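PDB 4PH6: 3-dehydroquinate dehydratase from Enterococcus faecalis, which catalyses the cis-dehydration of 3-dehydroquinate to 3-dehydroshikimate through an imine intermediate, the third step of the chorismate pathway. Local coordinates for residues Asp170-Ala175 / Ala199-Val204. Residues are numbered along the deposited sequence; the frame is centred on the assembly and turned at random.
Sequences DICKIA and ASVPIV
V204 fits between I171 and K173 on the barrel-interior face of two neighbouring parallel strands, and the ladder beside it illustrates how a (beta/alpha)8 barrel sets a lysine predicted to be catalytic. One branch of V204 serves each neighbour: CG2 meets CG2 of I171 at 3.6 Å, the two side chains crossing at a slant, while CG1 lies 4.0 Å from CG of K173. Because CG of K173 stands opposite its own backbone N (chi1 172°) and the chain beyond is extended, V204 packs against the root of the lysine and leaves the amine to project further on. There NZ is hydrogen-bonded to H146, with R85 close by; K173 is the predicted Schiff-base residue.

On the other face C172 does the packing. Its SG turns back beside its own backbone N (chi1 -51°) and reaches CG2 of V201 at 3.8 Å, whereas its CB faces CG2 of I203 at 4.1 Å. At the entry to the strands, the carbonyl O of D170 abuts CD of P202 at 3.5 Å.

Three backbone bonds fix the parallel register, C172 beside I203 and K173 beside V204. C172 N gives a nearly straight one to P202 O (3.1 Å, 168°), V204 N binds C172 O at 2.6 Å, and I174 N binds V204 O at 2.8 Å.

The pair closes the beta-alpha-beta unit formed by strand 171-176, helix 181-197 and strand 203-207. Strand 140-147 flanks 171-176 on its other edge; outside the barrel, helix 154-166 packs on C172 and I174, and helix 181-197 on I203.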
loop_
_atom_site.group_PDB
_atom_site.type_symbol
_atom_site.label_atom_id
_atom_site.label_comp_id
_atom_site.label_asym_id
_atom_site.label_seq_id
_atom_site.Cartn_x
_atom_site.Cartn_y
_atom_site.Cartn_z
ATOM N N ASP A 170 23.931 5.849 -10.952
ATOM C CA ASP A 170 23.475 6.950 -10.122
ATOM C C ASP A 170 22.133 6.583 -9.466
ATOM O O ASP A 170 21.843 6.989 -8.345
ATOM C CB ASP A 170 23.367 8.224 -10.954
ATOM C CG ASP A 170 24.731 8.731 -11.395
ATOM O OD1 ASP A 170 25.591 8.932 -10.517
ATOM O OD2 ASP A 170 24.958 8.896 -12.612
ATOM N N ILE A 171 21.335 5.790 -10.168
ATOM C CA ILE A 171 20.040 5.366 -9.677
ATOM C C ILE A 171 19.822 3.913 -10.112
ATOM O O ILE A 171 20.051 3.564 -11.272
ATOM C CB ILE A 171 18.911 6.283 -10.198
ATOM C CG1 ILE A 171 19.106 7.723 -9.699
ATOM C CG2 ILE A 171 17.561 5.771 -9.771
ATOM C CD1 ILE A 171 18.090 8.712 -10.259
ATOM N N CYS A 172 19.435 3.062 -9.168
ATOM C CA CYS A 172 19.215 1.647 -9.459
ATOM C C CYS A 172 17.717 1.378 -9.530
ATOM O O CYS A 172 16.980 1.766 -8.634
ATOM C CB CYS A 172 19.851 0.767 -8.393
ATOM S SG CYS A 172 21.577 1.146 -8.058
ATOM N N LYS A 173 17.277 0.708 -10.589
ATOM C CA LYS A 173 15.865 0.493 -10.820
ATOM C C LYS A 173 15.553 -0.959 -11.178
ATOM O O LYS A 173 16.276 -1.591 -11.946
ATOM C CB LYS A 173 15.366 1.422 -11.935
ATOM C CG LYS A 173 13.943 1.166 -12.394
ATOM C CD LYS A 173 13.686 1.841 -13.735
ATOM C CE LYS A 173 12.311 1.492 -14.274
ATOM N NZ LYS A 173 12.132 1.876 -15.700
ATOM N N ILE A 174 14.466 -1.486 -10.627
ATOM C CA ILE A 174 14.021 -2.815 -11.006
ATOM C C ILE A 174 12.504 -2.882 -10.995
ATOM O O ILE A 174 11.852 -2.379 -10.088
ATOM C CB ILE A 174 14.607 -3.925 -10.080
ATOM C CG1 ILE A 174 14.294 -5.311 -10.638
ATOM C CG2 ILE A 174 14.093 -3.818 -8.646
ATOM C CD1 ILE A 174 15.111 -6.433 -10.005
ATOM N N ALA A 175 11.943 -3.497 -12.025
ATOM C CA ALA A 175 10.514 -3.730 -12.077
ATOM C C ALA A 175 10.288 -5.227 -12.226
ATOM O O ALA A 175 10.957 -5.888 -13.027
ATOM C CB ALA A 175 9.863 -2.941 -13.232
ATOM N N ALA A 199 22.208 0.224 0.089
ATOM C CA ALA A 199 22.086 1.340 -0.833
ATOM C C ALA A 199 22.814 2.594 -0.341
ATOM O O ALA A 199 22.624 3.031 0.791
ATOM C CB ALA A 199 20.597 1.642 -1.069
ATOM N N SER A 200 23.653 3.172 -1.185
ATOM C CA SER A 200 24.200 4.491 -0.871
ATOM C C SER A 200 23.932 5.414 -2.046
ATOM O O SER A 200 24.404 6.547 -2.078
ATOM C CB SER A 200 25.701 4.431 -0.539
ATOM O OG SER A 200 26.463 4.053 -1.662
ATOM N N VAL A 201 23.171 4.900 -3.014
ATOM C CA VAL A 201 22.538 5.711 -4.051
ATOM C C VAL A 201 21.031 5.414 -4.058
ATOM O O VAL A 201 20.597 4.394 -3.510
ATOM C CB VAL A 201 23.135 5.438 -5.447
ATOM C CG1 VAL A 201 24.634 5.768 -5.475
ATOM C CG2 VAL A 201 22.861 4.009 -5.881
ATOM N N PRO A 202 20.225 6.315 -4.647
ATOM C CA PRO A 202 18.781 6.092 -4.710
ATOM C C PRO A 202 18.412 4.831 -5.489
ATOM O O PRO A 202 19.082 4.482 -6.461
ATOM C CB PRO A 202 18.269 7.353 -5.433
ATOM C CG PRO A 202 19.249 8.384 -5.101
ATOM C CD PRO A 202 20.575 7.669 -5.117
ATOM N N ILE A 203 17.348 4.163 -5.062
ATOM C CA ILE A 203 16.852 3.003 -5.767
ATOM C C ILE A 203 15.398 3.218 -6.131
ATOM O O ILE A 203 14.693 4.021 -5.504
ATOM C CB ILE A 203 16.983 1.709 -4.946
ATOM C CG1 ILE A 203 16.104 1.782 -3.703
ATOM C CG2 ILE A 203 18.444 1.454 -4.580
ATOM C CD1 ILE A 203 15.961 0.468 -2.984
ATOM N N VAL A 204 14.975 2.508 -7.169
ATOM C CA VAL A 204 13.640 2.619 -7.720
ATOM C C VAL A 204 13.105 1.230 -7.970
ATOM O O VAL A 204 13.714 0.443 -8.699
ATOM C CB VAL A 204 13.632 3.403 -9.038
ATOM C CG1 VAL A 204 12.206 3.457 -9.640
ATOM C CG2 VAL A 204 14.216 4.803 -8.837
#